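Local structure of beta carbonic anhydrase (Burkholderia pseudomallei, 6YJN) at residues L42-S47 and K95-V100; F87-L92 and R175-T180. The protein probably catalyses the zinc-dependent interconversion of hydrogencarbonate with carbon dioxide and water, as a beta-class carbonic anhydrase. All blocks are in the same frame, centred on the assembly; numbering follows the deposited sequence.

Both contacts belong to the mixed five-stranded sheet of the carbonic anhydrase domain and its covering helices, with centres about 14 Å apart. Contact 1 lies inside the sheet, pairing strands 41-46 and 96-102 near the centre of the chain; contact 2 joins the C-terminal part of helix 79-92 to the loop between helix 167-174 and strand 180-186. Along the chain the segments alternate: 42-47, 87-92, 95-100, 175-180. A short loop leads from helix 79-92 into strand 96-102, and T180 probably hydrogen-bonds through its backbone to K95 and V97. The two contacts thus meet at the sheet end where these strands start, while C46 carries contact 1 toward the zinc.

Contact 1 (L42-S47 and K95-V100); sequences LWIGCS and KHVMVV. With ZN (zinc ion), chain B.
W43 and V100 meet through their first torsions: W43 swings its indole out opposite its own backbone N (chi1 -175°), and V100 (chi1 -161°) leaves CG2 on the N side of its backbone, against one face of that indole. They belong to two neighbouring parallel strands, 41-46 and 96-102, in the middle of the mixed sheet of the beta-class carbonic anhydrase fold. V100 CG2 comes over the face of the six-membered ring, 3.3 Å from the ring centroid of W43, a CH-pi contact almost straight down the normal. M98 stands on the same face of the sheet as W43; its chain bends at chi2 and brings the terminal methyl obliquely to the indole, with CE 3.7 Å from W43 CE3. The M98 and V100 side chains also touch H182 and Y186 of strand 180-186, so this packing carries on across the next strand.

On the other face, L42 and V97 lie side by side and point the same way, with L42 CB 3.7 Å from V97 CG2. I44 adds a looser methyl contact to V97 and V99. Helix 79-92 packs on L42 and I44, and helix 145-165 on V97 and V99, so two helices cover this face.

The backbones are stitched in regular parallel fashion: L42 and I44 each give an N-H to one residue of 95-100 and accept at O from another. L42 N reaches H96 O at 3.0 Å; V100 N closes the series on I44 O at 2.9 Å. Beyond this pairing the strand delivers C46 to the metal, where D48, H102 and C105 complete the site. The sulfur makes the bond itself, with C46 SG 2.0 Å from the zinc ion.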
loop_
_atom_site.group_PDB
_atom_site.type_symbol
_atom_site.label_atom_id
_atom_site.label_comp_id
_atom_site.label_asym_id
_atom_site.label_seq_id
_atom_site.Cartn_x
_atom_site.Cartn_y
_atom_site.Cartn_z
ATOM N N LEU A 42 -1.289 4.681 21.523
ATOM C CA LEU A 42 -0.600 4.254 20.317
ATOM C C LEU A 42 0.672 5.081 20.138
ATOM O O LEU A 42 0.632 6.321 20.070
ATOM C CB LEU A 42 -1.508 4.402 19.092
ATOM C CG LEU A 42 -0.832 4.107 17.748
ATOM C CD1 LEU A 42 -0.362 2.664 17.673
ATOM C CD2 LEU A 42 -1.748 4.415 16.576
ATOM N N TRP A 43 1.788 4.346 20.031
ATOM C CA TRP A 43 3.085 4.907 19.700
ATOM C C TRP A 43 3.432 4.536 18.258
ATOM O O TRP A 43 3.520 3.359 17.910
ATOM C CB TRP A 43 4.105 4.373 20.709
ATOM C CG TRP A 43 5.495 4.921 20.608
ATOM C CD1 TRP A 43 6.391 4.703 19.602
ATOM C CD2 TRP A 43 6.175 5.739 21.577
ATOM N NE1 TRP A 43 7.563 5.352 19.864
ATOM C CE2 TRP A 43 7.467 5.990 21.069
ATOM C CE3 TRP A 43 5.827 6.287 22.819
ATOM C CZ2 TRP A 43 8.404 6.756 21.763
ATOM C CZ3 TRP A 43 6.753 7.052 23.498
ATOM C CH2 TRP A 43 8.026 7.282 22.975
ATOM N N ILE A 44 3.569 5.550 17.404
ATOM C CA ILE A 44 4.116 5.352 16.068
ATOM C C ILE A 44 5.547 5.885 16.059
ATOM O O ILE A 44 5.779 7.085 16.210
ATOM C CB ILE A 44 3.281 6.067 14.980
ATOM C CG1 ILE A 44 1.805 5.663 14.992
ATOM C CG2 ILE A 44 3.906 5.887 13.602
ATOM C CD1 ILE A 44 0.917 6.579 14.158
ATOM N N GLY A 45 6.501 4.993 15.835
ATOM C CA GLY A 45 7.886 5.413 15.869
ATOM C C GLY A 45 8.703 4.844 14.715
ATOM O O GLY A 45 8.169 4.281 13.755
ATOM N N CYS A 46 10.020 5.008 14.844
ATOM C CA CYS A 46 10.929 4.665 13.774
ATOM C C CYS A 46 11.490 3.265 14.009
ATOM O O CYS A 46 11.617 2.823 15.150
ATOM C CB CYS A 46 12.032 5.700 13.682
ATOM S SG CYS A 46 13.360 5.107 12.612
ATOM N N SER A 47 11.820 2.571 12.915
ATOM C CA SER A 47 12.335 1.215 13.021
ATOM C C SER A 47 13.751 1.207 13.591
ATOM O O SER A 47 14.215 0.153 14.013
ATOM C CB SER A 47 12.246 0.456 11.722
ATOM O OG SER A 47 10.900 0.140 11.409
ATOM N N LYS A 95 -6.352 6.471 24.456
ATOM C CA LYS A 95 -6.692 7.849 24.768
ATOM C C LYS A 95 -5.862 8.775 23.883
ATOM O O LYS A 95 -6.330 9.834 23.466
ATOM C CB LYS A 95 -6.531 8.116 26.269
ATOM N N HIS A 96 -4.639 8.338 23.563
ATOM C CA HIS A 96 -3.652 9.208 22.943
ATOM C C HIS A 96 -2.949 8.458 21.824
ATOM O O HIS A 96 -2.523 7.316 22.012
ATOM C CB HIS A 96 -2.606 9.695 23.966
ATOM C CG HIS A 96 -3.185 10.407 25.145
ATOM N ND1 HIS A 96 -3.324 11.788 25.187
ATOM C CD2 HIS A 96 -3.675 9.933 26.317
ATOM C CE1 HIS A 96 -3.867 12.131 26.337
ATOM N NE2 HIS A 96 -4.092 11.006 27.051
ATOM N N VAL A 97 -2.825 9.137 20.681
ATOM C CA VAL A 97 -1.874 8.732 19.661
ATOM C C VAL A 97 -0.746 9.765 19.647
ATOM O O VAL A 97 -0.987 10.967 19.806
ATOM C CB VAL A 97 -2.569 8.570 18.293
ATOM C CG1 VAL A 97 -1.587 8.434 17.143
ATOM C CG2 VAL A 97 -3.535 7.400 18.295
ATOM N N MET A 98 0.488 9.270 19.483
ATOM C CA MET A 98 1.662 10.125 19.426
ATOM C C MET A 98 2.708 9.579 18.445
ATOM O O MET A 98 3.166 8.430 18.550
ATOM C CB MET A 98 2.269 10.216 20.818
ATOM C CG MET A 98 2.391 8.850 21.421
ATOM S SD MET A 98 2.001 8.872 23.169
ATOM C CE MET A 98 2.342 7.157 23.559
ATOM N N VAL A 99 3.062 10.446 17.484
ATOM C CA VAL A 99 4.097 10.221 16.492
ATOM C C VAL A 99 5.404 10.634 17.153
ATOM O O VAL A 99 5.594 11.805 17.461
ATOM C CB VAL A 99 3.836 11.051 15.210
ATOM C CG1 VAL A 99 4.962 10.930 14.192
ATOM C CG2 VAL A 99 2.487 10.759 14.556
ATOM N N VAL A 100 6.284 9.665 17.397
ATOM C CA VAL A 100 7.519 9.976 18.095
ATOM C C VAL A 100 8.718 9.748 17.172
ATOM O O VAL A 100 9.119 8.604 16.932
ATOM C CB VAL A 100 7.680 9.191 19.414
ATOM C CG1 VAL A 100 8.711 9.849 20.322
ATOM C CG2 VAL A 100 6.370 8.986 20.157
HETATM ZN ZN ZN B . 14.866 6.412 13.002
#

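Contact 2 (F87-L92 and R175-T180); sequences FAVDLL and RGQPLT
D90 and R175 cross at about a right angle, with the carboxylate and guanidinium planes turned 83° apart. The contact is a helix-to-loop junction on the edge of the alpha/beta core of the carbonic anhydrase domain: segment 87-92, the final part of helix 79-92, faces the loop 175-180 that leads from helix 167-174 into strand 180-186. With the planes turned this way, the salt bridge runs through one oxygen and one nitrogen, D90 OD1 and R175 NH2, at 2.9 Å. The other carboxylate oxygen, OD2, is taken by the side-chain amide of Q86, one turn back on the helix, which helps to set the rotation of the D90 group.

Q177 reaches in beside the arginine. Q177 places CG trans to its N (chi1 -169°) and the chain beyond is extended, so the amide is carried straight out to the helix backbone. There Q177 NE2 donates to V89 O at 3.1 Å along a nearly straight N-H line of 170°. The acceptor lies close to the plane of the Q177 amide, whereas the nitrogen sits above the plane of the V89 carbonyl. At its other end the same amide steadies the arginine, since R175 NH2 gives a hydrogen bond to Q177 OE1 at 3.3 Å. One guanidinium nitrogen is therefore shared between D90 and Q177, and the polar groups form a short chain from carboxylate to helix carbonyl.

Deeper in, V89 and L179 cross roughly perpendicularly, and both also touch helix 167-174, V89 at A172 and L179 at V169. This apolar pair meets through methyl groups, V89 CG1 lying 4.1 Å from L179 CD2.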
loop_
_atom_site.group_PDB
_atom_site.type_symbol
_atom_site.label_atom_id
_atom_site.label_comp_id
_atom_site.label_asym_id
_atom_site.label_seq_id
_atom_site.Cartn_x
_atom_site.Cartn_y
_atom_site.Cartn_z
ATOM N N PHE A 87 -7.386 0.132 14.567
ATOM C CA PHE A 87 -7.439 -0.885 15.602
ATOM C C PHE A 87 -7.203 -0.268 16.985
ATOM O O PHE A 87 -7.872 -0.614 17.956
ATOM C CB PHE A 87 -6.409 -1.972 15.295
ATOM C CG PHE A 87 -6.587 -3.299 15.996
ATOM C CD1 PHE A 87 -6.380 -3.424 17.366
ATOM C CD2 PHE A 87 -6.906 -4.444 15.268
ATOM C CE1 PHE A 87 -6.522 -4.657 17.991
ATOM C CE2 PHE A 87 -7.029 -5.678 15.892
ATOM C CZ PHE A 87 -6.832 -5.781 17.254
ATOM N N ALA A 88 -6.236 0.645 17.083
ATOM C CA ALA A 88 -5.932 1.250 18.364
ATOM C C ALA A 88 -7.081 2.142 18.845
ATOM O O ALA A 88 -7.486 2.066 20.002
ATOM C CB ALA A 88 -4.632 2.000 18.249
ATOM N N VAL A 89 -7.586 3.002 17.956
ATOM C CA VAL A 89 -8.623 3.980 18.265
ATOM C C VAL A 89 -9.992 3.307 18.427
ATOM O O VAL A 89 -10.629 3.422 19.478
ATOM C CB VAL A 89 -8.695 5.058 17.162
ATOM C CG1 VAL A 89 -9.801 6.071 17.402
ATOM C CG2 VAL A 89 -7.368 5.746 16.914
ATOM N N ASP A 90 -10.468 2.655 17.352
ATOM C CA ASP A 90 -11.831 2.148 17.282
ATOM C C ASP A 90 -12.046 0.996 18.260
ATOM O O ASP A 90 -13.147 0.834 18.771
ATOM C CB ASP A 90 -12.197 1.642 15.889
ATOM C CG ASP A 90 -12.502 2.729 14.877
ATOM O OD1 ASP A 90 -12.348 3.929 15.212
ATOM O OD2 ASP A 90 -12.890 2.358 13.752
ATOM N N LEU A 91 -11.012 0.199 18.520
ATOM C CA LEU A 91 -11.237 -1.008 19.292
ATOM C C LEU A 91 -10.498 -0.995 20.625
ATOM O O LEU A 91 -10.844 -1.730 21.544
ATOM C CB LEU A 91 -10.798 -2.227 18.479
ATOM C CG LEU A 91 -11.140 -3.557 19.144
ATOM C CD1 LEU A 91 -12.473 -4.065 18.624
ATOM C CD2 LEU A 91 -10.031 -4.581 18.940
ATOM N N LEU A 92 -9.418 -0.241 20.731
ATOM C CA LEU A 92 -8.735 -0.327 22.007
ATOM C C LEU A 92 -9.098 0.910 22.801
ATOM O O LEU A 92 -8.788 1.009 23.989
ATOM C CB LEU A 92 -7.230 -0.483 21.793
ATOM C CG LEU A 92 -6.850 -1.835 21.197
ATOM C CD1 LEU A 92 -5.369 -2.136 21.389
ATOM C CD2 LEU A 92 -7.712 -2.929 21.811
ATOM N N ARG A 175 -17.787 11.264 16.344
ATOM C CA ARG A 175 -18.662 10.422 17.146
ATOM C C ARG A 175 -18.431 10.649 18.644
ATOM O O ARG A 175 -18.879 9.854 19.473
ATOM C CB ARG A 175 -18.566 8.950 16.728
ATOM C CG ARG A 175 -17.642 8.098 17.583
ATOM C CD ARG A 175 -17.637 6.649 17.139
ATOM N NE ARG A 175 -16.260 6.185 17.225
ATOM C CZ ARG A 175 -15.351 6.289 16.255
ATOM N NH1 ARG A 175 -15.671 6.821 15.086
ATOM N NH2 ARG A 175 -14.126 5.839 16.458
ATOM N N GLY A 176 -17.736 11.745 18.978
ATOM C CA GLY A 176 -17.614 12.202 20.353
ATOM C C GLY A 176 -16.393 11.642 21.083
ATOM O O GLY A 176 -15.897 12.263 22.016
ATOM N N GLN A 177 -15.911 10.474 20.646
ATOM C CA GLN A 177 -14.871 9.742 21.351
ATOM C C GLN A 177 -13.681 10.656 21.629
ATOM O O GLN A 177 -13.086 11.197 20.697
ATOM C CB GLN A 177 -14.450 8.492 20.574
ATOM C CG GLN A 177 -13.566 7.553 21.389
ATOM C CD GLN A 177 -13.156 6.321 20.624
ATOM O OE1 GLN A 177 -13.849 5.869 19.712
ATOM N NE2 GLN A 177 -12.006 5.770 20.977
ATOM N N PRO A 178 -13.320 10.867 22.917
ATOM C CA PRO A 178 -12.128 11.639 23.284
ATOM C C PRO A 178 -10.803 11.030 22.815
ATOM O O PRO A 178 -10.514 9.851 23.039
ATOM C CB PRO A 178 -12.206 11.715 24.819
ATOM C CG PRO A 178 -13.051 10.522 25.218
ATOM C CD PRO A 178 -14.060 10.391 24.098
ATOM N N LEU A 179 -9.995 11.865 22.152
ATOM C CA LEU A 179 -8.748 11.404 21.566
ATOM C C LEU A 179 -7.815 12.591 21.370
ATOM O O LEU A 179 -8.241 13.654 20.900
ATOM C CB LEU A 179 -9.064 10.763 20.213
ATOM C CG LEU A 179 -7.872 10.201 19.438
ATOM C CD1 LEU A 179 -7.312 8.963 20.115
ATOM C CD2 LEU A 179 -8.283 9.859 18.013
ATOM N N THR A 180 -6.533 12.377 21.696
ATOM C CA THR A 180 -5.572 13.416 21.383
ATOM C C THR A 180 -4.300 12.862 20.732
ATOM O O THR A 180 -3.854 11.743 21.010
ATOM C CB THR A 180 -5.530 14.473 22.490
ATOM O OG1 THR A 180 -4.401 15.278 22.168
ATOM C CG2 THR A 180 -5.491 13.893 23.891
#